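PDB 6BE0: AvrA, which probably transfers acetyl groups from acetyl-CoA to serine and threonine side chains of target proteins, and binds inositol hexakisphosphate and coenzyme A. Local coordinates for residues A[271-276]-A[281-286]; A[238-241]-A[245-248]; A[78-81]-A[85-88]; A[111-116]-A[195-200]. All blocks are in the same frame, centred on the assembly; numbering follows the deposited sequence.

Contact 1 (A[271-276]-A[281-286]). With IHP (inositol hexakisphosphate), chain B; COA (coenzyme A), chain C.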
# COMPACT_ATOMS: atom_id res chain seq x y z
N ARG A 271 19.54 -1.81 0.19
CA ARG A 271 18.58 -1.67 -0.91
C ARG A 271 18.16 -0.22 -1.09
O ARG A 271 18.00 0.25 -2.21
CB ARG A 271 17.35 -2.54 -0.67
CG ARG A 271 16.17 -2.10 -1.52
CD ARG A 271 15.06 -3.12 -1.63
NE ARG A 271 13.89 -2.52 -2.25
CZ ARG A 271 13.82 -2.16 -3.53
NH1 ARG A 271 14.85 -2.35 -4.34
NH2 ARG A 271 12.72 -1.61 -4.00
N PHE A 272 17.95 0.48 0.02
CA PHE A 272 17.54 1.88 -0.02
C PHE A 272 18.54 2.71 -0.82
O PHE A 272 18.15 3.57 -1.61
CB PHE A 272 17.40 2.46 1.39
CG PHE A 272 17.20 3.95 1.42
CD1 PHE A 272 15.95 4.49 1.19
CD2 PHE A 272 18.26 4.80 1.68
CE1 PHE A 272 15.75 5.86 1.22
CE2 PHE A 272 18.07 6.17 1.71
CZ PHE A 272 16.82 6.70 1.48
N ASP A 273 19.82 2.44 -0.61
CA ASP A 273 20.88 3.16 -1.31
C ASP A 273 20.97 2.76 -2.78
O ASP A 273 21.26 3.59 -3.64
CB ASP A 273 22.23 2.93 -0.62
CG ASP A 273 22.34 3.65 0.72
OD1 ASP A 273 21.51 4.54 0.99
OD2 ASP A 273 23.27 3.33 1.49
N ASN A 274 20.73 1.48 -3.06
CA ASN A 274 20.82 0.98 -4.43
C ASN A 274 19.66 1.41 -5.31
O ASN A 274 19.60 1.06 -6.49
CB ASN A 274 20.92 -0.55 -4.42
CG ASN A 274 22.25 -1.05 -3.90
OD1 ASN A 274 23.23 -0.31 -3.83
ND2 ASN A 274 22.29 -2.33 -3.53
N ASN A 275 18.72 2.16 -4.74
CA ASN A 275 17.58 2.68 -5.49
C ASN A 275 17.37 4.16 -5.20
O ASN A 275 16.24 4.63 -5.09
CB ASN A 275 16.32 1.89 -5.14
CG ASN A 275 16.42 0.43 -5.54
OD1 ASN A 275 15.91 0.03 -6.58
ND2 ASN A 275 17.07 -0.37 -4.70
N ALA A 276 18.48 4.89 -5.08
CA ALA A 276 18.44 6.32 -4.80
C ALA A 276 19.13 7.13 -5.89
O ALA A 276 19.90 6.59 -6.69
CB ALA A 276 19.08 6.60 -3.45
N ASP A 281 21.84 18.11 -4.69
CA ASP A 281 22.52 17.78 -3.44
C ASP A 281 21.58 17.21 -2.37
O ASP A 281 21.79 17.42 -1.18
CB ASP A 281 23.24 19.02 -2.88
CG ASP A 281 24.28 19.57 -3.84
OD1 ASP A 281 24.75 18.81 -4.71
OD2 ASP A 281 24.64 20.76 -3.71
N LYS A 282 20.56 16.49 -2.82
CA LYS A 282 19.63 15.83 -1.91
C LYS A 282 19.35 14.41 -2.38
O LYS A 282 18.92 14.20 -3.52
CB LYS A 282 18.32 16.62 -1.79
CG LYS A 282 18.47 17.97 -1.11
CD LYS A 282 17.13 18.68 -0.98
CE LYS A 282 17.27 20.02 -0.27
NZ LYS A 282 15.97 20.73 -0.16
N LYS A 283 19.60 13.44 -1.51
CA LYS A 283 19.42 12.03 -1.86
C LYS A 283 17.95 11.64 -1.81
O LYS A 283 17.33 11.63 -0.74
CB LYS A 283 20.24 11.13 -0.93
CG LYS A 283 20.27 9.67 -1.37
CD LYS A 283 21.31 8.86 -0.59
CE LYS A 283 20.86 8.57 0.83
NZ LYS A 283 21.79 7.65 1.53
N LEU A 284 17.39 11.31 -2.98
CA LEU A 284 16.00 10.90 -3.09
C LEU A 284 15.91 9.45 -3.53
O LEU A 284 16.82 8.92 -4.17
CB LEU A 284 15.26 11.79 -4.09
CG LEU A 284 15.17 13.28 -3.75
CD1 LEU A 284 14.50 14.03 -4.89
CD2 LEU A 284 14.43 13.50 -2.45
N SER A 285 14.79 8.80 -3.20
CA SER A 285 14.55 7.42 -3.60
C SER A 285 13.63 7.35 -4.80
O SER A 285 12.55 7.95 -4.80
CB SER A 285 13.95 6.62 -2.44
OG SER A 285 13.57 5.32 -2.86
N ILE A 286 14.06 6.63 -5.83
CA ILE A 286 13.23 6.37 -7.00
C ILE A 286 12.79 4.91 -7.01
O ILE A 286 12.53 4.33 -8.06
CB ILE A 286 13.97 6.69 -8.32
CG1 ILE A 286 15.24 5.83 -8.45
CG2 ILE A 286 14.33 8.17 -8.38
CD1 ILE A 286 15.85 5.85 -9.84
C1 IHP B . 9.53 -10.00 -4.88
C2 IHP B . 8.89 -8.62 -4.96
C3 IHP B . 9.94 -7.53 -4.97
C4 IHP B . 10.94 -7.76 -6.08
C5 IHP B . 11.67 -9.06 -5.81
C6 IHP B . 10.70 -10.23 -5.85
O11 IHP B . 8.53 -10.97 -5.10
P1 IHP B . 7.95 -11.75 -3.83
O21 IHP B . 6.46 -11.93 -3.98
O31 IHP B . 8.21 -10.97 -2.56
O41 IHP B . 8.61 -13.10 -3.74
O12 IHP B . 8.04 -8.53 -6.12
P2 IHP B . 6.48 -8.32 -5.95
O22 IHP B . 5.90 -9.35 -5.01
O32 IHP B . 6.19 -6.95 -5.39
O42 IHP B . 5.81 -8.46 -7.30
O13 IHP B . 9.31 -6.25 -5.11
P3 IHP B . 9.32 -5.24 -3.88
O23 IHP B . 7.99 -4.52 -3.81
O33 IHP B . 9.55 -5.97 -2.58
O43 IHP B . 10.41 -4.22 -4.08
O14 IHP B . 11.84 -6.63 -6.20
P4 IHP B . 12.98 -6.26 -5.14
O24 IHP B . 12.95 -4.77 -4.87
O34 IHP B . 12.80 -6.99 -3.83
O44 IHP B . 14.34 -6.59 -5.71
O15 IHP B . 12.73 -9.28 -6.75
P5 IHP B . 14.02 -10.07 -6.27
O25 IHP B . 13.72 -10.82 -4.98
O35 IHP B . 14.41 -11.06 -7.34
O45 IHP B . 15.17 -9.13 -6.03
O16 IHP B . 10.22 -10.43 -7.18
P6 IHP B . 10.27 -11.87 -7.79
O26 IHP B . 10.00 -11.80 -9.27
O36 IHP B . 11.63 -12.48 -7.56
O46 IHP B . 9.22 -12.75 -7.16
N1A COA C . 10.78 11.74 -3.44
C2A COA C . 11.56 11.08 -2.53
N3A COA C . 11.68 11.56 -1.26
C4A COA C . 11.03 12.70 -0.88
C5A COA C . 10.26 13.36 -1.77
C6A COA C . 10.14 12.87 -3.06
N6A COA C . 9.56 13.05 -4.35
N7A COA C . 9.73 14.45 -1.15
C8A COA C . 10.18 14.46 0.14
N9A COA C . 10.99 13.39 0.31
C1B COA C . 11.68 12.98 1.49
C2B COA C . 12.97 13.21 1.38
O2B COA C . 13.66 12.00 0.97
C3B COA C . 13.44 13.67 2.86
O3B COA C . 13.57 12.55 3.73
P3B COA C . 15.01 12.18 4.34
O7A COA C . 15.91 11.64 3.26
O8A COA C . 15.64 13.42 4.94
O9A COA C . 14.85 11.14 5.43
C4B COA C . 12.45 14.49 3.29
O4B COA C . 11.19 13.87 2.72
C5B COA C . 12.66 15.90 2.76
O5B COA C . 11.50 16.69 3.02
P1A COA C . 11.58 17.87 4.10
O1A COA C . 12.64 17.55 5.14
O2A COA C . 11.92 19.17 3.39
O3A COA C . 10.17 18.01 4.82
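The F272 ring meets K283 and S285 with two of its carbons: CE2 lies 3.8 Å from CE of K283, and CE1 lies 4.1 Å from CB of S285. With CG anti to the backbone N (chi1 171°), the ring is carried out to both residues, which it meets obliquely. The other flat group of 271-276 serves a ligand. One face of the R271 guanidinium has a phosphate oxygen of inositol hexakisphosphate over its centre, O24, 3.1 Å from CZ. Any attraction to this phosphate would then act mainly through the face of the group.

K283 supplies the charged part of the packing. After running past A276, whose CB is 3.9 Å from its CG, its chain turns at chi3 (74°) and brings NZ to D273. There NZ meets OD1 at 3.2 Å from above the carboxylate plane, in a salt bridge. It lies at the exposed margin, over a buried layer of backbone contacts. In that layer the N-H of I286, just past strand 283-285, gives a hydrogen bond of 3.0 Å to the carbonyl O of N275, while ND2 of N275 donates to R271 O (2.7 Å), which lies close to the plane of the N275 amide. The N275 side chain thus ties the closing turn of its helix.

A276 and S285 form a non-hydrogen-bonded pair of the antiparallel hairpin 276-278/283-285. On strand 283-285, L284 turns away from 271-276 and touches the coenzyme A adenine with CD2. Helix 268-273 feeds into the hairpin, F272 leans on A243 and L246 of helix 243-252, and I286 stands at the N-cap of helix 287-300.

Contact 2 (A[238-241]-A[245-248]). With IHP (inositol hexakisphosphate), chain B; COA (coenzyme A), chain C.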
# COMPACT_ATOMS: atom_id res chain seq x y z
N LYS A 238 10.36 -1.41 2.23
CA LYS A 238 11.39 -1.51 1.21
C LYS A 238 11.42 -0.28 0.31
O LYS A 238 12.48 0.12 -0.18
CB LYS A 238 11.18 -2.77 0.37
CG LYS A 238 11.28 -4.06 1.17
CD LYS A 238 11.04 -5.28 0.30
CE LYS A 238 12.12 -5.43 -0.77
NZ LYS A 238 12.01 -6.72 -1.50
N HIS A 239 10.25 0.33 0.09
CA HIS A 239 10.13 1.49 -0.79
C HIS A 239 10.07 2.80 -0.02
O HIS A 239 9.71 3.84 -0.59
CB HIS A 239 8.89 1.36 -1.67
CG HIS A 239 8.90 0.16 -2.57
ND1 HIS A 239 9.76 0.05 -3.64
CD2 HIS A 239 8.17 -0.97 -2.55
CE1 HIS A 239 9.55 -1.10 -4.25
NE2 HIS A 239 8.59 -1.74 -3.61
N THR A 240 10.41 2.77 1.27
CA THR A 240 10.38 3.97 2.10
C THR A 240 11.19 5.09 1.46
O THR A 240 12.35 4.91 1.10
CB THR A 240 10.95 3.71 3.51
OG1 THR A 240 10.24 2.62 4.12
CG2 THR A 240 10.81 4.95 4.39
N GLN A 241 10.55 6.25 1.32
CA GLN A 241 11.16 7.41 0.68
C GLN A 241 11.66 8.39 1.73
O GLN A 241 11.10 9.47 1.91
CB GLN A 241 10.16 8.08 -0.26
CG GLN A 241 9.82 7.22 -1.47
CD GLN A 241 8.64 7.75 -2.27
OE1 GLN A 241 7.72 8.35 -1.72
NE2 GLN A 241 8.67 7.52 -3.58
N ARG A 245 13.16 8.28 7.95
CA ARG A 245 11.99 7.44 8.21
C ARG A 245 12.40 5.99 8.46
O ARG A 245 11.81 5.31 9.30
CB ARG A 245 11.02 7.51 7.03
CG ARG A 245 9.75 6.69 7.20
CD ARG A 245 8.88 7.19 8.35
NE ARG A 245 7.76 6.28 8.60
CZ ARG A 245 7.82 5.21 9.39
NH1 ARG A 245 8.95 4.90 10.02
NH2 ARG A 245 6.75 4.45 9.55
N LEU A 246 13.41 5.52 7.73
CA LEU A 246 13.93 4.18 7.93
C LEU A 246 14.64 4.07 9.28
O LEU A 246 14.53 3.06 9.96
CB LEU A 246 14.89 3.79 6.80
CG LEU A 246 14.27 3.42 5.45
CD1 LEU A 246 15.37 3.17 4.43
CD2 LEU A 246 13.37 2.20 5.57
N ASN A 247 15.36 5.13 9.65
CA ASN A 247 16.04 5.16 10.95
C ASN A 247 15.04 5.07 12.09
O ASN A 247 15.35 4.56 13.17
CB ASN A 247 16.87 6.43 11.10
CG ASN A 247 17.98 6.53 10.08
OD1 ASN A 247 18.37 5.54 9.46
ND2 ASN A 247 18.51 7.73 9.90
N GLU A 248 13.83 5.58 11.87
CA GLU A 248 12.79 5.54 12.88
C GLU A 248 12.21 4.13 13.01
O GLU A 248 11.80 3.72 14.09
CB GLU A 248 11.68 6.53 12.55
CG GLU A 248 12.11 7.99 12.67
CD GLU A 248 11.09 8.95 12.08
OE1 GLU A 248 9.95 8.52 11.80
OE2 GLU A 248 11.44 10.14 11.90
C1 IHP B . 9.53 -10.00 -4.88
C2 IHP B . 8.89 -8.62 -4.96
C3 IHP B . 9.94 -7.53 -4.97
C4 IHP B . 10.94 -7.76 -6.08
C5 IHP B . 11.67 -9.06 -5.81
C6 IHP B . 10.70 -10.23 -5.85
O11 IHP B . 8.53 -10.97 -5.10
P1 IHP B . 7.95 -11.75 -3.83
O21 IHP B . 6.46 -11.93 -3.98
O31 IHP B . 8.21 -10.97 -2.56
O41 IHP B . 8.61 -13.10 -3.74
O12 IHP B . 8.04 -8.53 -6.12
P2 IHP B . 6.48 -8.32 -5.95
O22 IHP B . 5.90 -9.35 -5.01
O32 IHP B . 6.19 -6.95 -5.39
O42 IHP B . 5.81 -8.46 -7.30
O13 IHP B . 9.31 -6.25 -5.11
P3 IHP B . 9.32 -5.24 -3.88
O23 IHP B . 7.99 -4.52 -3.81
O33 IHP B . 9.55 -5.97 -2.58
O43 IHP B . 10.41 -4.22 -4.08
O14 IHP B . 11.84 -6.63 -6.20
P4 IHP B . 12.98 -6.26 -5.14
O24 IHP B . 12.95 -4.77 -4.87
O34 IHP B . 12.80 -6.99 -3.83
O44 IHP B . 14.34 -6.59 -5.71
O15 IHP B . 12.73 -9.28 -6.75
P5 IHP B . 14.02 -10.07 -6.27
O25 IHP B . 13.72 -10.82 -4.98
O35 IHP B . 14.41 -11.06 -7.34
O45 IHP B . 15.17 -9.13 -6.03
O16 IHP B . 10.22 -10.43 -7.18
P6 IHP B . 10.27 -11.87 -7.79
O26 IHP B . 10.00 -11.80 -9.27
O36 IHP B . 11.63 -12.48 -7.56
O46 IHP B . 9.22 -12.75 -7.16
N1A COA C . 10.78 11.74 -3.44
C2A COA C . 11.56 11.08 -2.53
N3A COA C . 11.68 11.56 -1.26
C4A COA C . 11.03 12.70 -0.88
C5A COA C . 10.26 13.36 -1.77
C6A COA C . 10.14 12.87 -3.06
N6A COA C . 9.56 13.05 -4.35
N7A COA C . 9.73 14.45 -1.15
C8A COA C . 10.18 14.46 0.14
N9A COA C . 10.99 13.39 0.31
C1B COA C . 11.68 12.98 1.49
C2B COA C . 12.97 13.21 1.38
O2B COA C . 13.66 12.00 0.97
C3B COA C . 13.44 13.67 2.86
O3B COA C . 13.57 12.55 3.73
P3B COA C . 15.01 12.18 4.34
O7A COA C . 15.91 11.64 3.26
O8A COA C . 15.64 13.42 4.94
O9A COA C . 14.85 11.14 5.43
C4B COA C . 12.45 14.49 3.29
O4B COA C . 11.19 13.87 2.72
C5B COA C . 12.66 15.90 2.76
O5B COA C . 11.50 16.69 3.02
P1A COA C . 11.58 17.87 4.10
O1A COA C . 12.64 17.55 5.14
O2A COA C . 11.92 19.17 3.39
O3A COA C . 10.17 18.01 4.82
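The loop that leads into helix 243-252, between the inositol hexakisphosphate and coenzyme A pockets, rests T240 on R245 and L246. The threonine touches with CG2, CB and OG1. Its methyl, CG2, comes within 3.5 Å of CG of R245, the two side chains crossing at about a right angle. Its CB lies 3.5 Å from CD2 of L246, and these two side chains run past each other in opposite directions. OG1 also lies 3.5 Å from CD2 of L246, and is hydrogen-bonded to Y237 O. R245 offers T240 its aliphatic stem, CB and CG, while its guanidinium goes to a salt bridge with D229.

Just upstream, the loop grips phosphate. NE2 of H239 donates to O23 of inositol hexakisphosphate at 2.9 Å, with the oxygen in the plane of the ring and at its edge. ND1 is hydrogen-bonded to S287 OG, which should hold the ring's rotation. K238 NZ reaches O33 of a phosphate at 2.8 Å. Q241, further along, lies against the coenzyme A.

Basic groups gathered around phosphates in this way characterise inositol hexakisphosphate sites, as in the YopJ family to which this enzyme belongs.

Contact 3 (A[78-81]-A[85-88])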
# COMPACT_ATOMS: atom_id res chain seq x y z
N GLN A 78 -2.85 -9.20 -12.85
CA GLN A 78 -1.51 -9.77 -12.87
C GLN A 78 -1.11 -10.29 -11.49
O GLN A 78 -0.56 -11.39 -11.37
CB GLN A 78 -0.50 -8.72 -13.35
CG GLN A 78 0.95 -9.17 -13.29
CD GLN A 78 1.88 -8.24 -14.03
OE1 GLN A 78 2.29 -8.51 -15.17
NE2 GLN A 78 2.23 -7.12 -13.40
N ALA A 79 -1.37 -9.49 -10.46
CA ALA A 79 -1.01 -9.85 -9.10
C ALA A 79 -1.74 -11.10 -8.64
O ALA A 79 -1.17 -11.95 -7.95
CB ALA A 79 -1.29 -8.69 -8.16
N ASN A 80 -3.01 -11.22 -9.02
CA ASN A 80 -3.83 -12.35 -8.61
C ASN A 80 -3.36 -13.65 -9.26
O ASN A 80 -3.38 -14.71 -8.63
CB ASN A 80 -5.30 -12.10 -8.96
CG ASN A 80 -5.96 -11.12 -8.01
OD1 ASN A 80 -5.71 -11.14 -6.80
ND2 ASN A 80 -6.80 -10.25 -8.55
N LYS A 81 -2.95 -13.57 -10.52
CA LYS A 81 -2.43 -14.74 -11.22
C LYS A 81 -1.14 -15.21 -10.56
O LYS A 81 -0.94 -16.40 -10.34
CB LYS A 81 -2.20 -14.44 -12.70
CG LYS A 81 -1.92 -15.68 -13.54
CD LYS A 81 -1.95 -15.36 -15.03
CE LYS A 81 -1.67 -16.61 -15.86
NZ LYS A 81 -1.74 -16.33 -17.33
N GLU A 85 -3.81 -16.81 -3.72
CA GLU A 85 -4.39 -16.64 -2.39
C GLU A 85 -4.52 -15.17 -1.99
O GLU A 85 -5.05 -14.85 -0.93
CB GLU A 85 -3.55 -17.38 -1.35
CG GLU A 85 -3.56 -18.90 -1.51
CD GLU A 85 -2.77 -19.62 -0.43
OE1 GLU A 85 -2.19 -18.93 0.44
OE2 GLU A 85 -2.74 -20.87 -0.44
N LEU A 86 -4.04 -14.29 -2.86
CA LEU A 86 -4.02 -12.85 -2.58
C LEU A 86 -5.42 -12.27 -2.42
O LEU A 86 -5.67 -11.48 -1.51
CB LEU A 86 -3.28 -12.12 -3.70
CG LEU A 86 -3.25 -10.59 -3.65
CD1 LEU A 86 -2.46 -10.10 -2.45
CD2 LEU A 86 -2.69 -10.02 -4.94
N ASN A 87 -6.33 -12.65 -3.32
CA ASN A 87 -7.69 -12.13 -3.32
C ASN A 87 -7.73 -10.61 -3.34
O ASN A 87 -8.24 -9.98 -2.40
CB ASN A 87 -8.47 -12.66 -2.11
CG ASN A 87 -8.77 -14.14 -2.20
OD1 ASN A 87 -8.73 -14.73 -3.28
ND2 ASN A 87 -9.08 -14.75 -1.07
N LEU A 88 -7.20 -10.02 -4.40
CA LEU A 88 -7.17 -8.57 -4.54
C LEU A 88 -8.31 -8.08 -5.43
O LEU A 88 -8.56 -8.64 -6.50
CB LEU A 88 -5.83 -8.11 -5.10
CG LEU A 88 -5.61 -6.60 -5.16
CD1 LEU A 88 -5.74 -5.97 -3.77
CD2 LEU A 88 -4.24 -6.28 -5.75
O HOH W 1 -5.71 -14.02 -5.69
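N80 reaches from helix 65-82 to L88, the first residue of strand 88-91, and so closes a helix-to-strand connection at the border of the five-stranded mixed sheet. Two kinds of interaction bind the ends of this turn together.

The polar part is a pair of bonds between one side-chain amide and the backbone of one residue. L88 N donates to OD1 of N80 at 3.0 Å, in the carbonyl plane and on a lone pair, with an angle of 160° at the hydrogen. In return, ND2 of N80 donates to L88 O at 3.1 Å, which lies close to the plane of the amide. The amide copies the N-H and C=O pattern of a neighbouring strand along the outermost strand 88-91, and the two bonds together fix its rotation. OD1 has a further partner: water 1, 3.1 Å away, which accepts from N87 N at 2.8 Å and carries the link one residue back along the turn.

The apolar part is made by L86 and A79. A chi1 of 175° swings CG of L86 away from its own N, and CD2 is set against CB of A79 at 3.8 Å. This small patch backs onto helix 186-199, where A79 touches K195 and L86 touches Q198. L88 packs on A194 of that helix and on L115 of strand 111-117. Close by, CD2 of L86 also lies 3.7 Å from OD1 of N80, the oxygen that takes the bond from L88 N.

Contact 4 (A[111-116]-A[195-200]). With IHP (inositol hexakisphosphate), chain B.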
# COMPACT_ATOMS: atom_id res chain seq x y z
N SER A 111 -9.95 -13.86 3.99
CA SER A 111 -8.73 -13.11 3.73
C SER A 111 -8.80 -12.47 2.35
O SER A 111 -8.87 -13.16 1.34
CB SER A 111 -7.51 -14.03 3.83
OG SER A 111 -6.33 -13.36 3.45
N ALA A 112 -8.77 -11.14 2.32
CA ALA A 112 -8.85 -10.41 1.06
C ALA A 112 -8.24 -9.02 1.19
O ALA A 112 -8.05 -8.51 2.29
CB ALA A 112 -10.30 -10.32 0.60
N ARG A 113 -7.92 -8.42 0.04
CA ARG A 113 -7.38 -7.07 -0.00
C ARG A 113 -8.11 -6.24 -1.04
O ARG A 113 -8.68 -6.76 -1.99
CB ARG A 113 -5.88 -7.10 -0.31
CG ARG A 113 -5.03 -7.65 0.81
CD ARG A 113 -4.88 -9.15 0.71
NE ARG A 113 -4.46 -9.74 1.98
CZ ARG A 113 -4.38 -11.05 2.21
NH1 ARG A 113 -4.72 -11.92 1.26
NH2 ARG A 113 -3.98 -11.49 3.39
N PHE A 114 -8.07 -4.92 -0.85
CA PHE A 114 -8.76 -4.00 -1.73
C PHE A 114 -7.89 -2.80 -2.06
O PHE A 114 -7.41 -2.13 -1.16
CB PHE A 114 -10.06 -3.51 -1.10
CG PHE A 114 -11.01 -4.62 -0.73
CD1 PHE A 114 -10.97 -5.19 0.53
CD2 PHE A 114 -11.94 -5.08 -1.64
CE1 PHE A 114 -11.84 -6.21 0.87
CE2 PHE A 114 -12.82 -6.10 -1.31
CZ PHE A 114 -12.76 -6.66 -0.05
N LEU A 115 -7.70 -2.54 -3.35
CA LEU A 115 -7.18 -1.25 -3.79
C LEU A 115 -8.37 -0.34 -4.03
O LEU A 115 -9.21 -0.61 -4.89
CB LEU A 115 -6.34 -1.37 -5.07
CG LEU A 115 -5.04 -2.16 -4.99
CD1 LEU A 115 -4.23 -1.93 -6.25
CD2 LEU A 115 -4.22 -1.79 -3.76
N VAL A 116 -8.45 0.74 -3.25
CA VAL A 116 -9.59 1.64 -3.30
C VAL A 116 -9.18 3.06 -3.67
O VAL A 116 -8.31 3.65 -3.03
CB VAL A 116 -10.35 1.66 -1.95
CG1 VAL A 116 -9.39 1.93 -0.78
CG2 VAL A 116 -11.50 2.67 -1.98
N LYS A 195 0.35 -7.05 -1.99
CA LYS A 195 1.01 -8.34 -2.17
C LYS A 195 1.77 -8.73 -0.91
O LYS A 195 1.85 -9.92 -0.57
CB LYS A 195 1.95 -8.29 -3.38
CG LYS A 195 1.27 -8.73 -4.68
CD LYS A 195 1.55 -7.77 -5.84
CE LYS A 195 2.99 -7.86 -6.33
NZ LYS A 195 3.21 -7.02 -7.54
N LYS A 196 2.32 -7.75 -0.20
CA LYS A 196 3.02 -8.01 1.05
C LYS A 196 2.06 -8.40 2.17
O LYS A 196 2.41 -9.19 3.05
CB LYS A 196 3.85 -6.79 1.47
CG LYS A 196 5.07 -6.53 0.59
CD LYS A 196 6.12 -7.62 0.75
CE LYS A 196 7.36 -7.34 -0.08
NZ LYS A 196 7.09 -7.43 -1.54
N LEU A 197 0.85 -7.85 2.14
CA LEU A 197 -0.18 -8.20 3.12
C LEU A 197 -0.49 -9.69 3.05
O LEU A 197 -0.84 -10.31 4.06
CB LEU A 197 -1.45 -7.38 2.89
CG LEU A 197 -1.42 -5.91 3.30
CD1 LEU A 197 -2.64 -5.18 2.75
CD2 LEU A 197 -1.36 -5.77 4.82
N GLN A 198 -0.35 -10.27 1.86
CA GLN A 198 -0.56 -11.70 1.67
C GLN A 198 0.64 -12.49 2.19
O GLN A 198 0.48 -13.46 2.93
CB GLN A 198 -0.80 -12.01 0.19
CG GLN A 198 -0.52 -13.45 -0.23
CD GLN A 198 -1.30 -14.46 0.59
OE1 GLN A 198 -2.31 -14.13 1.21
NE2 GLN A 198 -0.83 -15.71 0.58
N LEU A 199 1.83 -12.08 1.79
CA LEU A 199 3.05 -12.81 2.11
C LEU A 199 3.39 -12.74 3.60
O LEU A 199 4.02 -13.65 4.14
CB LEU A 199 4.22 -12.25 1.30
CG LEU A 199 4.05 -12.37 -0.22
CD1 LEU A 199 5.02 -11.45 -0.94
CD2 LEU A 199 4.25 -13.81 -0.67
N GLU A 200 2.96 -11.67 4.26
CA GLU A 200 3.22 -11.47 5.68
C GLU A 200 1.98 -11.79 6.51
O GLU A 200 1.73 -11.17 7.54
CB GLU A 200 3.66 -10.03 5.95
CG GLU A 200 4.89 -9.59 5.15
CD GLU A 200 6.17 -10.23 5.63
OE1 GLU A 200 6.12 -11.07 6.56
OE2 GLU A 200 7.24 -9.90 5.08
C1 IHP B . 9.53 -10.00 -4.88
C2 IHP B . 8.89 -8.62 -4.96
C3 IHP B . 9.94 -7.53 -4.97
C4 IHP B . 10.94 -7.76 -6.08
C5 IHP B . 11.67 -9.06 -5.81
C6 IHP B . 10.70 -10.23 -5.85
O11 IHP B . 8.53 -10.97 -5.10
P1 IHP B . 7.95 -11.75 -3.83
O21 IHP B . 6.46 -11.93 -3.98
O31 IHP B . 8.21 -10.97 -2.56
O41 IHP B . 8.61 -13.10 -3.74
O12 IHP B . 8.04 -8.53 -6.12
P2 IHP B . 6.48 -8.32 -5.95
O22 IHP B . 5.90 -9.35 -5.01
O32 IHP B . 6.19 -6.95 -5.39
O42 IHP B . 5.81 -8.46 -7.30
O13 IHP B . 9.31 -6.25 -5.11
P3 IHP B . 9.32 -5.24 -3.88
O23 IHP B . 7.99 -4.52 -3.81
O33 IHP B . 9.55 -5.97 -2.58
O43 IHP B . 10.41 -4.22 -4.08
O14 IHP B . 11.84 -6.63 -6.20
P4 IHP B . 12.98 -6.26 -5.14
O24 IHP B . 12.95 -4.77 -4.87
O34 IHP B . 12.80 -6.99 -3.83
O44 IHP B . 14.34 -6.59 -5.71
O15 IHP B . 12.73 -9.28 -6.75
P5 IHP B . 14.02 -10.07 -6.27
O25 IHP B . 13.72 -10.82 -4.98
O35 IHP B . 14.41 -11.06 -7.34
O45 IHP B . 15.17 -9.13 -6.03
O16 IHP B . 10.22 -10.43 -7.18
P6 IHP B . 10.27 -11.87 -7.79
O26 IHP B . 10.00 -11.80 -9.27
O36 IHP B . 11.63 -12.48 -7.56
O46 IHP B . 9.22 -12.75 -7.16
O HOH W 2 -2.97 -10.00 5.65
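The carbonyl O of L197 holds water 2 at 2.7 Å, and this water accepts a hydrogen bond of 2.9 Å from NH2 of R113; the water lies at the edge of the guanidinium, in its plane. The bridge joins the end of helix 186-199 to strand 111-117. R113 leaves the sheet toward the helix, and the bend at chi2 (88°) lays its stem beside L197: CG lies 3.9 Å from CD1 of the leucine and NE 3.9 Å from its CB, the two side chains passing in opposite directions. Over one face of the guanidinium, offset toward the rim, sits CA of Q198. The glutamine's amide plane stands 74° from the guanidinium.

Other partners hold the buried charge still: NE makes a salt bridge with D129 of strand 125-133, and NH1 is hydrogen-bonded to L86 O. On the far side of the helix, K196 NZ bonds to O33 of inositol hexakisphosphate at 3.0 Å, while K195 makes a weak bond to O42 and a salt bridge to E295.

Helix 186-199 thus lies between sheet and ligand. L197 packs against V127 of strand 125-133, while F114 on the opposite side of strand 111-117 packs on helix 94-106.

All four contacts have a largely buried heart, but contact 1 lies farthest from the chain centre and alone has exposed residues among those that touch, while contact 4 lies nearest to it. Contacts 1 and 2 form one neighbourhood around consecutive helices, 243-252 and 268-273, and both touch the two ligands. Contacts 3 and 4 form another at the edge of the main sheet, where N87 O pairs with R113 N to continue strand pairing beyond strand 88-91. Chemistry follows place: contact 1 mixes a salt bridge with a hairpin, contact 2 packs apolar branches, and contacts 3 and 4 use bridging waters. Inositol hexakisphosphate joins contacts 1, 2 and 4, K196 and K238 meeting at one of its phosphates.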